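Local coordinates for kinesin-like protein KAR3 (Saccharomyces cerevisiae, PDB 1F9V) that probably converts the energy of ATP hydrolysis into movement along microtubules as a kinesin motor, held here with ADP and magnesium, at residues K58-Q63 against V67-E72; T99-N104 against F315-P320; E249-S254 against R262-I267. The protein carries 2 engineered substitutions. All blocks are in the same frame, centred on the assembly; numbering follows the deposited sequence.

Interaction 1 of 3, residues K58-Q63 against V67-E72; sequences KIFDQQ and VDVFKE
Strand 58-60 and helix segment 67-72 run almost antiparallel, their axes 10.2 Å apart at 168°, with Phe60 and Val69 as the nearest CA pair. Val69 CG2 sits over the centre of one Phe60 ring face, 3.9 Å from the centroid and 12° off the normal, a clear CH-pi contact. Glu72 approaches differently, its CG lying at the ring edge 3.7 Å from Phe60 CZ. Lys58 CG is anti to the backbone N (chi1 -180°), which lays it over the opposite face, toward the rim. Beyond that point the lysine chain bends at chi2 and chi3 and crosses Glu72 at about a right angle, making a rather long salt bridge of 3.5 Å from Lys58 NZ to Glu72 OE2. Phe31 adds a cation-pi partner for the same lysine. At the turn, Asp61 OD1 accepts from Gln63 N in an Asx turn, while Asp68 OD2 takes the backbone N of Thr65. The pairing opens a beta-alpha-beta crossover of the P-loop NTPase core, from strand 58-60 through helix 66-77 to strand 86-91, parallel but with two strands between; a second ADP, distinct from the P-loop nucleotide, hydrogen-bonds Glu72 O through its O2'.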
loop_
_atom_site.group_PDB
_atom_site.type_symbol
_atom_site.label_atom_id
_atom_site.label_comp_id
_atom_site.label_asym_id
_atom_site.label_seq_id
_atom_site.Cartn_x
_atom_site.Cartn_y
_atom_site.Cartn_z
ATOM N N LYS A 58 -8.073 -9.557 -6.893
ATOM C CA LYS A 58 -8.885 -8.655 -7.697
ATOM C C LYS A 58 -8.001 -7.898 -8.667
ATOM O O LYS A 58 -6.860 -7.552 -8.354
ATOM C CB LYS A 58 -9.628 -7.659 -6.798
ATOM C CG LYS A 58 -10.512 -6.672 -7.557
ATOM C CD LYS A 58 -12.011 -6.975 -7.435
ATOM C CE LYS A 58 -12.309 -8.334 -6.811
ATOM N NZ LYS A 58 -13.643 -8.361 -6.125
ATOM N N ILE A 59 -8.519 -7.657 -9.863
ATOM C CA ILE A 59 -7.768 -6.906 -10.850
ATOM C C ILE A 59 -8.660 -5.782 -11.335
ATOM O O ILE A 59 -9.753 -6.021 -11.839
ATOM C CB ILE A 59 -7.335 -7.778 -12.048
ATOM C CG1 ILE A 59 -6.461 -8.937 -11.561
ATOM C CG2 ILE A 59 -6.539 -6.931 -13.042
ATOM C CD1 ILE A 59 -6.052 -9.913 -12.647
ATOM N N PHE A 60 -8.203 -4.553 -11.133
ATOM C CA PHE A 60 -8.942 -3.373 -11.559
ATOM C C PHE A 60 -8.397 -2.961 -12.914
ATOM O O PHE A 60 -7.181 -2.890 -13.100
ATOM C CB PHE A 60 -8.749 -2.228 -10.558
ATOM C CG PHE A 60 -9.280 -2.528 -9.183
ATOM C CD1 PHE A 60 -10.648 -2.476 -8.924
ATOM C CD2 PHE A 60 -8.412 -2.862 -8.144
ATOM C CE1 PHE A 60 -11.146 -2.750 -7.653
ATOM C CE2 PHE A 60 -8.899 -3.138 -6.867
ATOM C CZ PHE A 60 -10.269 -3.082 -6.620
ATOM N N ASP A 61 -9.285 -2.698 -13.867
ATOM C CA ASP A 61 -8.830 -2.292 -15.189
ATOM C C ASP A 61 -8.987 -0.791 -15.402
ATOM O O ASP A 61 -9.331 -0.056 -14.472
ATOM C CB ASP A 61 -9.552 -3.090 -16.289
ATOM C CG ASP A 61 -11.042 -2.812 -16.352
ATOM O OD1 ASP A 61 -11.483 -1.726 -15.918
ATOM O OD2 ASP A 61 -11.775 -3.697 -16.849
ATOM N N GLN A 62 -8.724 -0.337 -16.621
ATOM C CA GLN A 62 -8.798 1.082 -16.938
ATOM C C GLN A 62 -10.157 1.733 -16.696
ATOM O O GLN A 62 -10.236 2.951 -16.560
ATOM C CB GLN A 62 -8.360 1.317 -18.386
ATOM C CG GLN A 62 -6.902 0.969 -18.638
ATOM C CD GLN A 62 -6.736 -0.367 -19.325
ATOM O OE1 GLN A 62 -7.197 -1.406 -18.831
ATOM N NE2 GLN A 62 -6.077 -0.351 -20.481
ATOM N N GLN A 63 -11.218 0.933 -16.640
ATOM C CA GLN A 63 -12.557 1.472 -16.412
ATOM C C GLN A 63 -12.822 1.692 -14.923
ATOM O O GLN A 63 -13.741 2.420 -14.551
ATOM C CB GLN A 63 -13.626 0.529 -16.976
ATOM C CG GLN A 63 -13.464 0.191 -18.453
ATOM C CD GLN A 63 -14.076 1.239 -19.372
ATOM O OE1 GLN A 63 -14.117 2.426 -19.044
ATOM N NE2 GLN A 63 -14.557 0.799 -20.531
ATOM N N VAL A 67 -13.399 5.501 -6.989
ATOM C CA VAL A 67 -14.603 5.142 -6.245
ATOM C C VAL A 67 -14.859 3.628 -6.364
ATOM O O VAL A 67 -15.222 2.971 -5.385
ATOM C CB VAL A 67 -15.839 5.944 -6.761
ATOM C CG1 VAL A 67 -17.126 5.291 -6.303
ATOM C CG2 VAL A 67 -15.761 7.380 -6.261
ATOM N N ASP A 68 -14.661 3.074 -7.560
ATOM C CA ASP A 68 -14.849 1.639 -7.777
ATOM C C ASP A 68 -13.849 0.835 -6.935
ATOM O O ASP A 68 -14.187 -0.196 -6.363
ATOM C CB ASP A 68 -14.640 1.282 -9.255
ATOM C CG ASP A 68 -15.658 1.938 -10.165
ATOM O OD1 ASP A 68 -16.801 2.164 -9.709
ATOM O OD2 ASP A 68 -15.313 2.229 -11.332
ATOM N N VAL A 69 -12.613 1.317 -6.871
ATOM C CA VAL A 69 -11.574 0.635 -6.105
ATOM C C VAL A 69 -11.933 0.611 -4.625
ATOM O O VAL A 69 -11.824 -0.419 -3.965
ATOM C CB VAL A 69 -10.203 1.334 -6.285
ATOM C CG1 VAL A 69 -9.203 0.820 -5.231
ATOM C CG2 VAL A 69 -9.677 1.087 -7.702
ATOM N N PHE A 70 -12.391 1.739 -4.102
ATOM C CA PHE A 70 -12.718 1.772 -2.688
ATOM C C PHE A 70 -13.896 0.896 -2.298
ATOM O O PHE A 70 -14.084 0.596 -1.119
ATOM C CB PHE A 70 -12.948 3.205 -2.209
ATOM C CG PHE A 70 -12.835 3.350 -0.720
ATOM C CD1 PHE A 70 -11.590 3.297 -0.101
ATOM C CD2 PHE A 70 -13.973 3.474 0.068
ATOM C CE1 PHE A 70 -11.482 3.357 1.288
ATOM C CE2 PHE A 70 -13.876 3.537 1.456
ATOM C CZ PHE A 70 -12.623 3.476 2.066
ATOM N N LYS A 71 -14.693 0.470 -3.275
ATOM C CA LYS A 71 -15.824 -0.389 -2.960
ATOM C C LYS A 71 -15.288 -1.668 -2.338
ATOM O O LYS A 71 -15.950 -2.306 -1.525
ATOM C CB LYS A 71 -16.628 -0.718 -4.223
ATOM C CG LYS A 71 -17.524 0.420 -4.693
ATOM C CD LYS A 71 -18.552 -0.069 -5.702
ATOM C CE LYS A 71 -19.224 1.101 -6.403
ATOM N NZ LYS A 71 -18.671 1.314 -7.768
ATOM N N GLU A 72 -14.075 -2.043 -2.725
ATOM C CA GLU A 72 -13.457 -3.240 -2.180
ATOM C C GLU A 72 -12.661 -2.881 -0.923
ATOM O O GLU A 72 -12.787 -3.534 0.111
ATOM C CB GLU A 72 -12.526 -3.876 -3.217
ATOM C CG GLU A 72 -13.176 -4.150 -4.569
ATOM C CD GLU A 72 -14.459 -4.957 -4.447
ATOM O OE1 GLU A 72 -15.457 -4.587 -5.104
ATOM O OE2 GLU A 72 -14.472 -5.955 -3.695
#

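Interaction 2 of 3, residues T99-N104 against F315-P320; sequences TFTMLN and FVNISP. With MG (magnesium ion), chain B; ADP (adenosine-5'-diphosphate), chain C.
Helix 98-103 lies over strand 311-318 with Thr101 and Asn317 as the nearest pair, their CA atoms 8.5 Å apart. Thr101 carries the contact with both of its branches. Its methyl CG2 comes down over one face of Phe315, off centre toward CE1, a CH-pi contact 4.1 Å from the ring centroid and 25° off the normal. The hydroxyl, beside the backbone N at chi1 -70°, points back to Gly97 O one helical turn earlier and also meets Arg10 NH1; Asn317 ND2 adds a weak, bent hydrogen bond to Thr101 OG1 of 3.1 Å and 132°. This oxygen of a buried side chain is thus shared by Gly97 and Arg10, with Asn317 as a weak third partner.

The two preceding residues serve the nucleotide. Thr99 OG1 binds magnesium at 2.2 Å, next to ADP O2B and four waters that complete six ligands, and Asp244 is a second-shell partner of that hydroxyl. Thr99 N donates to ADP O2B at 2.9 Å, and Phe100 N to ADP O1A at 2.8 Å. The Phe100 ring holds the adenine against one face and Asn104 CG against the other. Thr99 closes what fits the Walker A P-loop, whose Gly97 and Lys98 amides also hold the ADP.

Strand 311-318 runs between parallel strands 4-11 and 86-91; Val316 and Ile318 pack on helix 325-338, while Thr101 also touches Ile109 of helix 109-124.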
loop_
_atom_site.group_PDB
_atom_site.type_symbol
_atom_site.label_atom_id
_atom_site.label_comp_id
_atom_site.label_asym_id
_atom_site.label_seq_id
_atom_site.Cartn_x
_atom_site.Cartn_y
_atom_site.Cartn_z
ATOM N N THR A 99 0.413 7.155 -6.375
ATOM C CA THR A 99 -0.068 8.355 -5.700
ATOM C C THR A 99 -1.504 8.701 -6.058
ATOM O O THR A 99 -2.272 9.117 -5.194
ATOM C CB THR A 99 0.833 9.539 -6.006
ATOM O OG1 THR A 99 2.151 9.224 -5.555
ATOM C CG2 THR A 99 0.355 10.792 -5.287
ATOM N N PHE A 100 -1.867 8.538 -7.325
ATOM C CA PHE A 100 -3.240 8.823 -7.739
ATOM C C PHE A 100 -4.171 7.905 -6.956
ATOM O O PHE A 100 -5.217 8.318 -6.463
ATOM C CB PHE A 100 -3.429 8.565 -9.240
ATOM C CG PHE A 100 -4.801 8.924 -9.744
ATOM C CD1 PHE A 100 -5.854 8.015 -9.652
ATOM C CD2 PHE A 100 -5.046 10.175 -10.298
ATOM C CE1 PHE A 100 -7.137 8.348 -10.106
ATOM C CE2 PHE A 100 -6.325 10.518 -10.754
ATOM C CZ PHE A 100 -7.370 9.600 -10.655
ATOM N N THR A 101 -3.766 6.648 -6.838
ATOM C CA THR A 101 -4.553 5.657 -6.128
ATOM C C THR A 101 -4.681 5.971 -4.647
ATOM O O THR A 101 -5.768 5.886 -4.079
ATOM C CB THR A 101 -3.933 4.256 -6.294
ATOM O OG1 THR A 101 -4.105 3.829 -7.652
ATOM C CG2 THR A 101 -4.594 3.243 -5.356
ATOM N N MET A 102 -3.568 6.349 -4.027
ATOM C CA MET A 102 -3.567 6.635 -2.596
ATOM C C MET A 102 -3.935 8.050 -2.175
ATOM O O MET A 102 -4.582 8.244 -1.140
ATOM C CB MET A 102 -2.186 6.318 -2.000
ATOM C CG MET A 102 -1.676 4.915 -2.265
ATOM S SD MET A 102 -2.687 3.660 -1.494
ATOM C CE MET A 102 -2.378 4.011 0.234
ATOM N N LEU A 103 -3.534 9.030 -2.977
ATOM C CA LEU A 103 -3.734 10.430 -2.622
ATOM C C LEU A 103 -4.613 11.325 -3.496
ATOM O O LEU A 103 -4.703 12.523 -3.228
ATOM C CB LEU A 103 -2.355 11.096 -2.485
ATOM C CG LEU A 103 -1.646 11.290 -1.135
ATOM C CD1 LEU A 103 -2.528 10.871 0.019
ATOM C CD2 LEU A 103 -0.356 10.501 -1.142
ATOM N N ASN A 104 -5.257 10.792 -4.530
ATOM C CA ASN A 104 -6.090 11.663 -5.353
ATOM C C ASN A 104 -7.062 12.420 -4.446
ATOM O O ASN A 104 -7.752 11.818 -3.628
ATOM C CB ASN A 104 -6.883 10.864 -6.392
ATOM C CG ASN A 104 -7.429 11.748 -7.498
ATOM O OD1 ASN A 104 -6.695 12.550 -8.074
ATOM N ND2 ASN A 104 -8.720 11.617 -7.791
ATOM N N PHE A 315 -1.171 -3.469 -3.158
ATOM C CA PHE A 315 -1.843 -2.867 -4.301
ATOM C C PHE A 315 -0.814 -2.608 -5.404
ATOM O O PHE A 315 -0.056 -1.642 -5.336
ATOM C CB PHE A 315 -2.493 -1.552 -3.847
ATOM C CG PHE A 315 -3.722 -1.185 -4.615
ATOM C CD1 PHE A 315 -3.613 -0.608 -5.875
ATOM C CD2 PHE A 315 -4.985 -1.412 -4.088
ATOM C CE1 PHE A 315 -4.754 -0.261 -6.606
ATOM C CE2 PHE A 315 -6.131 -1.069 -4.808
ATOM C CZ PHE A 315 -6.012 -0.491 -6.071
ATOM N N VAL A 316 -0.791 -3.466 -6.422
ATOM C CA VAL A 316 0.179 -3.313 -7.499
ATOM C C VAL A 316 -0.361 -2.548 -8.702
ATOM O O VAL A 316 -1.256 -3.007 -9.418
ATOM C CB VAL A 316 0.735 -4.685 -7.938
ATOM C CG1 VAL A 316 1.753 -4.511 -9.053
ATOM C CG2 VAL A 316 1.391 -5.372 -6.743
ATOM N N ASN A 317 0.206 -1.363 -8.897
ATOM C CA ASN A 317 -0.167 -0.461 -9.971
ATOM C C ASN A 317 0.672 -0.717 -11.202
ATOM O O ASN A 317 1.893 -0.852 -11.114
ATOM C CB ASN A 317 0.047 0.987 -9.524
ATOM C CG ASN A 317 -0.851 1.376 -8.374
ATOM O OD1 ASN A 317 -0.413 1.455 -7.226
ATOM N ND2 ASN A 317 -2.119 1.622 -8.675
ATOM N N ILE A 318 0.017 -0.775 -12.358
ATOM C CA ILE A 318 0.740 -0.979 -13.605
ATOM C C ILE A 318 0.175 -0.124 -14.725
ATOM O O ILE A 318 -1.002 0.251 -14.716
ATOM C CB ILE A 318 0.724 -2.459 -14.069
ATOM C CG1 ILE A 318 -0.708 -2.946 -14.249
ATOM C CG2 ILE A 318 1.493 -3.334 -13.072
ATOM C CD1 ILE A 318 -0.789 -4.258 -15.020
ATOM N N SER A 319 1.042 0.207 -15.672
ATOM C CA SER A 319 0.649 0.981 -16.836
ATOM C C SER A 319 0.153 -0.024 -17.880
ATOM O O SER A 319 0.596 -1.173 -17.903
ATOM C CB SER A 319 1.854 1.740 -17.385
ATOM O OG SER A 319 1.728 1.961 -18.783
ATOM N N PRO A 320 -0.790 0.387 -18.743
ATOM C CA PRO A 320 -1.304 -0.524 -19.773
ATOM C C PRO A 320 -0.484 -0.449 -21.067
ATOM O O PRO A 320 -0.697 -1.235 -21.993
ATOM C CB PRO A 320 -2.715 -0.013 -20.006
ATOM C CG PRO A 320 -2.560 1.486 -19.835
ATOM C CD PRO A 320 -1.468 1.697 -18.794
HETATM MG MG MG B . 3.920 9.087 -6.823
HETATM P PB ADP C . 3.131 7.142 -9.513
HETATM O O1B ADP C . 3.049 5.659 -9.530
HETATM O O2B ADP C . 2.718 7.713 -8.071
HETATM O O3B ADP C . 4.475 7.618 -9.928
HETATM P PA ADP C . 1.001 8.920 -10.321
HETATM O O1A ADP C . -0.117 8.482 -9.485
HETATM O O2A ADP C . 1.631 10.091 -9.717
HETATM O O3A ADP C . 2.040 7.743 -10.478
HETATM O "O5'" ADP C . 0.496 9.337 -11.762
HETATM C "C5'" ADP C . 0.899 8.827 -13.035
HETATM C "C4'" ADP C . 0.039 9.632 -14.055
HETATM O "O4'" ADP C . -1.081 8.800 -14.376
HETATM C "C3'" ADP C . -0.574 10.918 -13.466
HETATM O "O3'" ADP C . -0.642 11.984 -14.428
HETATM C "C2'" ADP C . -1.960 10.515 -12.994
HETATM O "O2'" ADP C . -2.878 11.617 -12.897
HETATM C "C1'" ADP C . -2.330 9.419 -13.985
HETATM N N9 ADP C . -3.170 8.342 -13.377
HETATM C C8 ADP C . -2.688 7.345 -12.609
HETATM N N7 ADP C . -3.673 6.545 -12.256
HETATM C C5 ADP C . -4.785 6.996 -12.777
HETATM C C6 ADP C . -6.111 6.589 -12.769
HETATM N N6 ADP C . -6.465 5.487 -12.102
HETATM N N1 ADP C . -7.057 7.316 -13.439
HETATM C C2 ADP C . -6.740 8.433 -14.125
HETATM N N3 ADP C . -5.454 8.838 -14.148
HETATM C C4 ADP C . -4.467 8.164 -13.501
HETATM O O HOH W 1 4.447 7.359 -5.537
HETATM O O HOH W 2 3.252 10.816 -7.977
HETATM O O HOH W 3 5.796 8.745 -8.084
HETATM O O HOH W 4 4.912 10.607 -5.565
#

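Interaction 3 of 3, residues E249-S254 against R262-I267; sequences ERINVS and RETQNI
Apolar contacts join the irregular segment 249-254 to helix 258-281, and Thr264 is their centre. Its OG1 sits beside the backbone N (chi1 -59°), which leaves methyl CG2 anti to that N and turned at the loop, where it meets Ile251 CB at 3.8 Å; the two side chains cross at about a right angle. Val253 CG2 reaches both Thr264 CG2, at 4.0 Å, and Gln265 CG, at 3.9 Å, and so bridges two successive helix residues. Ile251 also leans on Val256, and Val253 on Leu261.

In kinesins this region, the loop after strand 235-244 and the helix that follows, corresponds to switch II, which is thought to pass changes at the nucleotide on to the microtubule-binding side. Glu249, a few residues into the loop, is hydrogen-bonded to Thr94 of the ADP pocket.

Polar bonds stay within each segment or close by. Thr264 OG1 is tied to Arg260 O, one turn earlier in the helix. Asn252 OD1 accepts Ser254 N at 2.8 Å, an Asx turn, and Ser254 OG at 2.6 Å, both from the same face of its amide. Gln265, extended beyond CG, offers OE1 to Arg262 NE at 3.2 Å and 148°, with a weaker bond from NH2. An alanine at this point, lacking CG and OE1, is likely to leave Arg262 NE without its acceptor, free to turn, and Val253 CG2 with less to pack on.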
loop_
_atom_site.group_PDB
_atom_site.type_symbol
_atom_site.label_atom_id
_atom_site.label_comp_id
_atom_site.label_asym_id
_atom_site.label_seq_id
_atom_site.Cartn_x
_atom_site.Cartn_y
_atom_site.Cartn_z
ATOM N N GLU A 249 10.849 0.721 -10.362
ATOM C CA GLU A 249 11.579 0.563 -11.624
ATOM C C GLU A 249 13.004 0.069 -11.427
ATOM O O GLU A 249 13.727 0.563 -10.564
ATOM C CB GLU A 249 11.591 1.872 -12.423
ATOM C CG GLU A 249 12.127 3.071 -11.673
ATOM C CD GLU A 249 11.028 3.865 -10.985
ATOM O OE1 GLU A 249 9.976 3.275 -10.643
ATOM O OE2 GLU A 249 11.222 5.082 -10.786
ATOM N N ARG A 250 13.392 -0.913 -12.238
ATOM C CA ARG A 250 14.720 -1.502 -12.165
ATOM C C ARG A 250 15.781 -0.582 -12.751
ATOM O O ARG A 250 15.784 -0.306 -13.951
ATOM C CB ARG A 250 14.746 -2.844 -12.902
ATOM C CG ARG A 250 16.087 -3.562 -12.827
ATOM C CD ARG A 250 15.979 -4.833 -12.001
ATOM N NE ARG A 250 16.360 -4.635 -10.602
ATOM C CZ ARG A 250 15.563 -4.119 -9.667
ATOM N NH1 ARG A 250 14.329 -3.739 -9.973
ATOM N NH2 ARG A 250 15.999 -3.996 -8.420
ATOM N N ILE A 251 16.677 -0.111 -11.890
ATOM C CA ILE A 251 17.768 0.767 -12.294
ATOM C C ILE A 251 19.059 -0.037 -12.198
ATOM O O ILE A 251 19.347 -0.629 -11.159
ATOM C CB ILE A 251 17.883 1.989 -11.357
ATOM C CG1 ILE A 251 16.516 2.660 -11.209
ATOM C CG2 ILE A 251 18.920 2.970 -11.898
ATOM C CD1 ILE A 251 16.085 3.459 -12.421
ATOM N N ASN A 252 19.828 -0.075 -13.281
ATOM C CA ASN A 252 21.083 -0.814 -13.284
ATOM C C ASN A 252 22.050 -0.186 -12.276
ATOM O O ASN A 252 22.624 0.875 -12.527
ATOM C CB ASN A 252 21.694 -0.800 -14.686
ATOM C CG ASN A 252 22.868 -1.740 -14.815
ATOM O OD1 ASN A 252 23.588 -1.992 -13.848
ATOM N ND2 ASN A 252 23.072 -2.266 -16.016
ATOM N N VAL A 253 22.224 -0.846 -11.135
ATOM C CA VAL A 253 23.102 -0.338 -10.088
ATOM C C VAL A 253 24.531 -0.123 -10.570
ATOM O O VAL A 253 25.280 0.664 -9.991
ATOM C CB VAL A 253 23.113 -1.283 -8.860
ATOM C CG1 VAL A 253 24.438 -2.022 -8.774
ATOM C CG2 VAL A 253 22.861 -0.477 -7.587
ATOM N N SER A 254 24.909 -0.819 -11.633
ATOM C CA SER A 254 26.252 -0.679 -12.167
ATOM C C SER A 254 26.389 0.585 -13.017
ATOM O O SER A 254 27.489 0.949 -13.423
ATOM C CB SER A 254 26.609 -1.913 -13.002
ATOM O OG SER A 254 26.150 -1.778 -14.337
ATOM N N ARG A 262 23.241 5.631 -4.116
ATOM C CA ARG A 262 22.821 5.343 -2.756
ATOM C C ARG A 262 21.322 5.137 -2.655
ATOM O O ARG A 262 20.868 4.216 -1.979
ATOM C CB ARG A 262 23.273 6.465 -1.823
ATOM C CG ARG A 262 24.778 6.738 -1.901
ATOM C CD ARG A 262 25.590 5.828 -0.976
ATOM N NE ARG A 262 26.126 4.654 -1.662
ATOM C CZ ARG A 262 27.414 4.320 -1.696
ATOM N NH1 ARG A 262 28.323 5.073 -1.084
ATOM N NH2 ARG A 262 27.794 3.219 -2.335
ATOM N N GLU A 263 20.552 5.984 -3.332
ATOM C CA GLU A 263 19.104 5.854 -3.296
ATOM C C GLU A 263 18.655 4.565 -3.983
ATOM O O GLU A 263 17.774 3.868 -3.489
ATOM C CB GLU A 263 18.448 7.085 -3.929
ATOM C CG GLU A 263 17.969 6.910 -5.341
ATOM C CD GLU A 263 17.252 8.143 -5.854
ATOM O OE1 GLU A 263 16.628 8.062 -6.937
ATOM O OE2 GLU A 263 17.312 9.191 -5.169
ATOM N N THR A 264 19.283 4.232 -5.105
ATOM C CA THR A 264 18.933 3.013 -5.831
ATOM C C THR A 264 19.169 1.789 -4.960
ATOM O O THR A 264 18.344 0.877 -4.916
ATOM C CB THR A 264 19.778 2.871 -7.115
ATOM O OG1 THR A 264 19.551 4.007 -7.957
ATOM C CG2 THR A 264 19.411 1.597 -7.865
ATOM N N GLN A 265 20.302 1.769 -4.266
ATOM C CA GLN A 265 20.639 0.653 -3.399
ATOM C C GLN A 265 19.633 0.519 -2.263
ATOM O O GLN A 265 19.209 -0.579 -1.929
ATOM C CB GLN A 265 22.046 0.834 -2.822
ATOM C CG GLN A 265 23.150 0.738 -3.861
ATOM C CD GLN A 265 24.519 1.045 -3.288
ATOM O OE1 GLN A 265 24.681 1.971 -2.491
ATOM N NE2 GLN A 265 25.514 0.267 -3.693
ATOM N N ASN A 266 19.253 1.648 -1.676
ATOM C CA ASN A 266 18.303 1.648 -0.567
ATOM C C ASN A 266 16.887 1.264 -1.006
ATOM O O ASN A 266 16.177 0.557 -0.286
ATOM C CB ASN A 266 18.292 3.023 0.112
ATOM C CG ASN A 266 19.467 3.209 1.061
ATOM O OD1 ASN A 266 19.809 2.302 1.824
ATOM N ND2 ASN A 266 20.091 4.379 1.014
ATOM N N ILE A 267 16.475 1.730 -2.181
ATOM C CA ILE A 267 15.148 1.397 -2.688
ATOM C C ILE A 267 15.120 -0.094 -3.023
ATOM O O ILE A 267 14.182 -0.799 -2.662
ATOM C CB ILE A 267 14.805 2.224 -3.952
ATOM C CG1 ILE A 267 14.624 3.695 -3.567
ATOM C CG2 ILE A 267 13.542 1.678 -4.617
ATOM C CD1 ILE A 267 14.686 4.650 -4.742
#

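Interactions 1 and 2 are neighbours, their centres 11 Å apart, and both reach the large mixed sheet through strands 58-60 and 311-318, which flank strand 4-11. They touch directly: Val69 CG1 lies 3.6 Å from Phe315 CZ, so the apolar packing of one runs on into the other. Interaction 3 stands apart, about 21 Å from interaction 2 between centres and about 31 Å from interaction 1. Along the chain, interaction 1 closes before interaction 2 opens, and interaction 3 is nested in the long loop that interaction 2 closes. One motor domain thus joins the P-loop nucleotide site at interaction 2, with a second ADP beside interaction 1, to a more peripheral region consistent with switch II.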